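PDB 3HV1: polar amino acid ABC uptake transporter substrate binding protein from Streptococcus thermophilus LMG 18311, which probably captures a polar amino acid outside the cell and delivers it to an ABC transporter for uptake. Local coordinates for residues Phe31-Tyr36 with Arg183-Tyr188. Numbering follows the deposited sequence.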
ATOM      1  N   PHE A  31      20.124   9.789 -13.717  1.00 25.00           N
ATOM      2  CA  PHE A  31      18.874  10.131 -13.051  1.00 26.88           C
ATOM      3  C   PHE A  31      18.879  11.112 -11.882  1.00 27.57           C
ATOM      4  O   PHE A  31      18.688  10.722 -10.726  1.00 25.56           O
ATOM      5  CB  PHE A  31      18.151   8.857 -12.630  1.00 29.54           C
ATOM      6  CG  PHE A  31      16.681   9.045 -12.414  1.00 34.40           C
ATOM      7  CD1 PHE A  31      15.891   9.616 -13.406  1.00 37.43           C
ATOM      8  CD2 PHE A  31      16.079   8.632 -11.233  1.00 36.01           C
ATOM      9  CE1 PHE A  31      14.518   9.773 -13.221  1.00 40.03           C
ATOM     10  CE2 PHE A  31      14.708   8.783 -11.040  1.00 36.11           C
ATOM     11  CZ  PHE A  31      13.926   9.353 -12.030  1.00 37.97           C
ATOM     12  N   VAL A  32      19.069  12.391 -12.194  1.00 26.12           N
ATOM     13  CA  VAL A  32      19.035  13.442 -11.178  1.00 24.84           C
ATOM     14  C   VAL A  32      17.564  13.521 -10.755  1.00 24.51           C
ATOM     15  O   VAL A  32      16.676  13.413 -11.599  1.00 25.74           O
ATOM     16  CB  VAL A  32      19.440  14.810 -11.767  1.00 26.70           C
ATOM     17  CG1 VAL A  32      19.490  15.859 -10.662  1.00 24.72           C
ATOM     18  CG2 VAL A  32      20.786  14.703 -12.465  1.00 26.47           C
ATOM     19  N   PRO A  33      17.281  13.710  -9.453  1.00 20.58           N
ATOM     20  CA  PRO A  33      18.212  13.848  -8.334  1.00 19.38           C
ATOM     21  C   PRO A  33      18.271  12.583  -7.478  1.00 18.91           C
ATOM     22  O   PRO A  33      18.785  12.614  -6.367  1.00 18.80           O
ATOM     23  CB  PRO A  33      17.597  14.993  -7.553  1.00 18.98           C
ATOM     24  CG  PRO A  33      16.137  14.588  -7.580  1.00 15.88           C
ATOM     25  CD  PRO A  33      15.919  14.089  -9.021  1.00 20.63           C
HETATM   26  N   MSE A  34      17.755  11.471  -7.987  1.00 19.59           N
HETATM   27  CA  MSE A  34      17.741  10.250  -7.199  1.00 18.82           C
HETATM   28  C   MSE A  34      19.100   9.583  -7.033  1.00 19.00           C
HETATM   29  O   MSE A  34      19.456   9.134  -5.945  1.00 17.73           O
HETATM   30  CB  MSE A  34      16.735   9.279  -7.804  1.00 19.15           C
HETATM   31  CG  MSE A  34      15.346   9.888  -7.983  1.00 23.56           C
HETATM   32 SE   MSE A  34      14.601  10.725  -6.395  1.00 30.11          SE
HETATM   33  CE  MSE A  34      14.034   9.123  -5.566  1.00 24.49           C
ATOM     34  N   GLY A  35      19.859   9.525  -8.118  1.00 18.18           N
ATOM     35  CA  GLY A  35      21.177   8.914  -8.064  1.00 18.83           C
ATOM     36  C   GLY A  35      21.827   9.247  -9.389  1.00 19.30           C
ATOM     37  O   GLY A  35      21.303   8.890 -10.443  1.00 19.55           O
ATOM     38  N   TYR A  36      22.957   9.935  -9.341  1.00 18.87           N
ATOM     39  CA  TYR A  36      23.614  10.320 -10.571  1.00 23.55           C
ATOM     40  C   TYR A  36      25.092  10.619 -10.398  1.00 23.36           C
ATOM     41  O   TYR A  36      25.586  10.809  -9.287  1.00 21.10           O
ATOM     42  CB  TYR A  36      22.895  11.537 -11.171  1.00 24.09           C
ATOM     43  CG  TYR A  36      22.814  12.735 -10.239  1.00 25.82           C
ATOM     44  CD1 TYR A  36      23.739  13.775 -10.320  1.00 24.61           C
ATOM     45  CD2 TYR A  36      21.808  12.825  -9.270  1.00 25.15           C
ATOM     46  CE1 TYR A  36      23.663  14.879  -9.465  1.00 26.69           C
ATOM     47  CE2 TYR A  36      21.727  13.921  -8.412  1.00 27.35           C
ATOM     48  CZ  TYR A  36      22.653  14.941  -8.515  1.00 27.52           C
ATOM     49  OH  TYR A  36      22.567  16.026  -7.673  1.00 29.59           O
ATOM     50  N   ARG A 183       7.354  16.470  -9.046  1.00 18.90           N
ATOM     51  CA  ARG A 183       7.672  16.862  -7.682  1.00 16.98           C
ATOM     52  C   ARG A 183       9.181  16.730  -7.458  1.00 19.15           C
ATOM     53  O   ARG A 183       9.811  17.658  -6.958  1.00 19.80           O
ATOM     54  CB  ARG A 183       6.936  15.956  -6.704  1.00 16.49           C
ATOM     55  CG  ARG A 183       7.169  16.294  -5.247  1.00 19.18           C
ATOM     56  CD  ARG A 183       6.705  15.161  -4.354  1.00 20.14           C
ATOM     57  NE  ARG A 183       6.725  15.546  -2.948  1.00 20.86           N
ATOM     58  CZ  ARG A 183       6.425  14.722  -1.950  1.00 22.04           C
ATOM     59  NH1 ARG A 183       6.085  13.464  -2.203  1.00 23.15           N
ATOM     60  NH2 ARG A 183       6.443  15.164  -0.701  1.00 23.04           N
ATOM     61  N   VAL A 184       9.770  15.590  -7.830  1.00 18.52           N
ATOM     62  CA  VAL A 184      11.214  15.415  -7.619  1.00 17.97           C
ATOM     63  C   VAL A 184      12.076  16.539  -8.204  1.00 18.67           C
ATOM     64  O   VAL A 184      13.114  16.878  -7.635  1.00 20.27           O
ATOM     65  CB  VAL A 184      11.771  14.062  -8.182  1.00 19.99           C
ATOM     66  CG1 VAL A 184      11.358  12.912  -7.287  1.00 18.59           C
ATOM     67  CG2 VAL A 184      11.322  13.853  -9.628  1.00 18.63           C
ATOM     68  N   TYR A 185      11.661  17.117  -9.329  1.00 17.33           N
ATOM     69  CA  TYR A 185      12.433  18.204  -9.930  1.00 17.85           C
ATOM     70  C   TYR A 185      12.112  19.542  -9.280  1.00 17.51           C
ATOM     71  O   TYR A 185      13.003  20.344  -9.004  1.00 18.59           O
ATOM     72  CB  TYR A 185      12.149  18.306 -11.434  1.00 21.54           C
ATOM     73  CG  TYR A 185      12.490  17.053 -12.208  1.00 24.52           C
ATOM     74  CD1 TYR A 185      13.718  16.419 -12.033  1.00 28.31           C
ATOM     75  CD2 TYR A 185      11.579  16.495 -13.105  1.00 27.38           C
ATOM     76  CE1 TYR A 185      14.034  15.252 -12.730  1.00 29.27           C
ATOM     77  CE2 TYR A 185      11.878  15.331 -13.808  1.00 27.96           C
ATOM     78  CZ  TYR A 185      13.110  14.710 -13.611  1.00 30.58           C
ATOM     79  OH  TYR A 185      13.406  13.536 -14.274  1.00 29.74           O
ATOM     80  N   ALA A 186      10.829  19.795  -9.061  1.00 16.90           N
ATOM     81  CA  ALA A 186      10.403  21.045  -8.440  1.00 14.71           C
ATOM     82  C   ALA A 186      11.106  21.247  -7.104  1.00 16.45           C
ATOM     83  O   ALA A 186      11.790  22.250  -6.889  1.00 17.44           O
ATOM     84  CB  ALA A 186       8.876  21.036  -8.233  1.00 15.61           C
ATOM     85  N   ASN A 187      10.946  20.290  -6.199  1.00 16.43           N
ATOM     86  CA  ASN A 187      11.555  20.413  -4.878  1.00 16.98           C
ATOM     87  C   ASN A 187      13.074  20.410  -4.895  1.00 18.04           C
ATOM     88  O   ASN A 187      13.709  21.156  -4.153  1.00 17.98           O
ATOM     89  CB  ASN A 187      11.035  19.310  -3.959  1.00 17.36           C
ATOM     90  CG  ASN A 187       9.657  19.616  -3.419  1.00 18.54           C
ATOM     91  OD1 ASN A 187       9.509  20.136  -2.304  1.00 22.95           O
ATOM     92  ND2 ASN A 187       8.640  19.324  -4.209  1.00 13.91           N
ATOM     93  N   TYR A 188      13.663  19.583  -5.744  1.00 18.35           N
ATOM     94  CA  TYR A 188      15.116  19.517  -5.813  1.00 18.77           C
ATOM     95  C   TYR A 188      15.740  20.838  -6.250  1.00 18.69           C
ATOM     96  O   TYR A 188      16.628  21.372  -5.582  1.00 18.53           O
ATOM     97  CB  TYR A 188      15.548  18.410  -6.775  1.00 18.72           C
ATOM     98  CG  TYR A 188      17.008  18.481  -7.147  1.00 23.25           C
ATOM     99  CD1 TYR A 188      18.002  18.266  -6.191  1.00 22.98           C
ATOM    100  CD2 TYR A 188      17.399  18.795  -8.450  1.00 22.73           C
ATOM    101  CE1 TYR A 188      19.344  18.361  -6.522  1.00 27.45           C
ATOM    102  CE2 TYR A 188      18.743  18.894  -8.789  1.00 26.50           C
ATOM    103  CZ  TYR A 188      19.707  18.675  -7.822  1.00 25.91           C
ATOM    104  OH  TYR A 188      21.036  18.769  -8.153  1.00 31.01           O
TER
HETATM  105  O   HOH W   1      16.211  13.126 -14.421  1.00 33.25           O
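The turn that leads from Phe-31 into the strand at Tyr-36 meets the first turns of helix 183-192 at Pro-33, where Pro-33 CA lies 6.9 Å from Tyr-188 CA. A cis peptide bond joins Val-32 to Pro-33, and Gly-35 N closes the turn by hydrogen bonding to Phe-31 O. Apolar packing and a water bridge carry much of the contact. At its centre the Pro-33 and Tyr-188 side chains slide past each other, and Pro-33 CB lies over one face of the Tyr-188 ring, 3.7 Å from its centroid and 18° off the normal: a CH-pi contact. The tyrosine CG stands anti to the backbone N (chi1 167°), which carries the ring out over the proline. Val-32 reaches the same ring obliquely, Val-32 CG1 lying 3.6 Å from Tyr-188 CE2, while its CG2 covers a face of the Tyr-36 ring. The Tyr-36 and Tyr-188 side chains come from opposite directions and bring Tyr-36 OH to 3.2 Å from Tyr-188 OH; Tyr-188 OH has a hydrogen bond to Lys-192 NZ. On the Tyr-185 side, a water donates to Val-32 O and hydrogen bonds to Tyr-185 OH, and Val-32 O also lies near the plane of the phenol ring at its edge, 3.4 Å from Tyr-185 CE1. The bent selenomethionine chain of Met-34 brings Met-34 SE to 4.0 Å from Val-184 CG1, crossing the valine at about a right angle. As the family topology suggests, the contact bridges the two lobes of the solute-binding fold. Helix 238-247 flanks it, with Trp-246 against Tyr-36 and Tyr-188 and Phe-247 against Pro-33, while helix 46-56 packs on Met-34 through Phe-46 and Asn-107 of strand 105-114 accepts a hydrogen bond from Val-184 N.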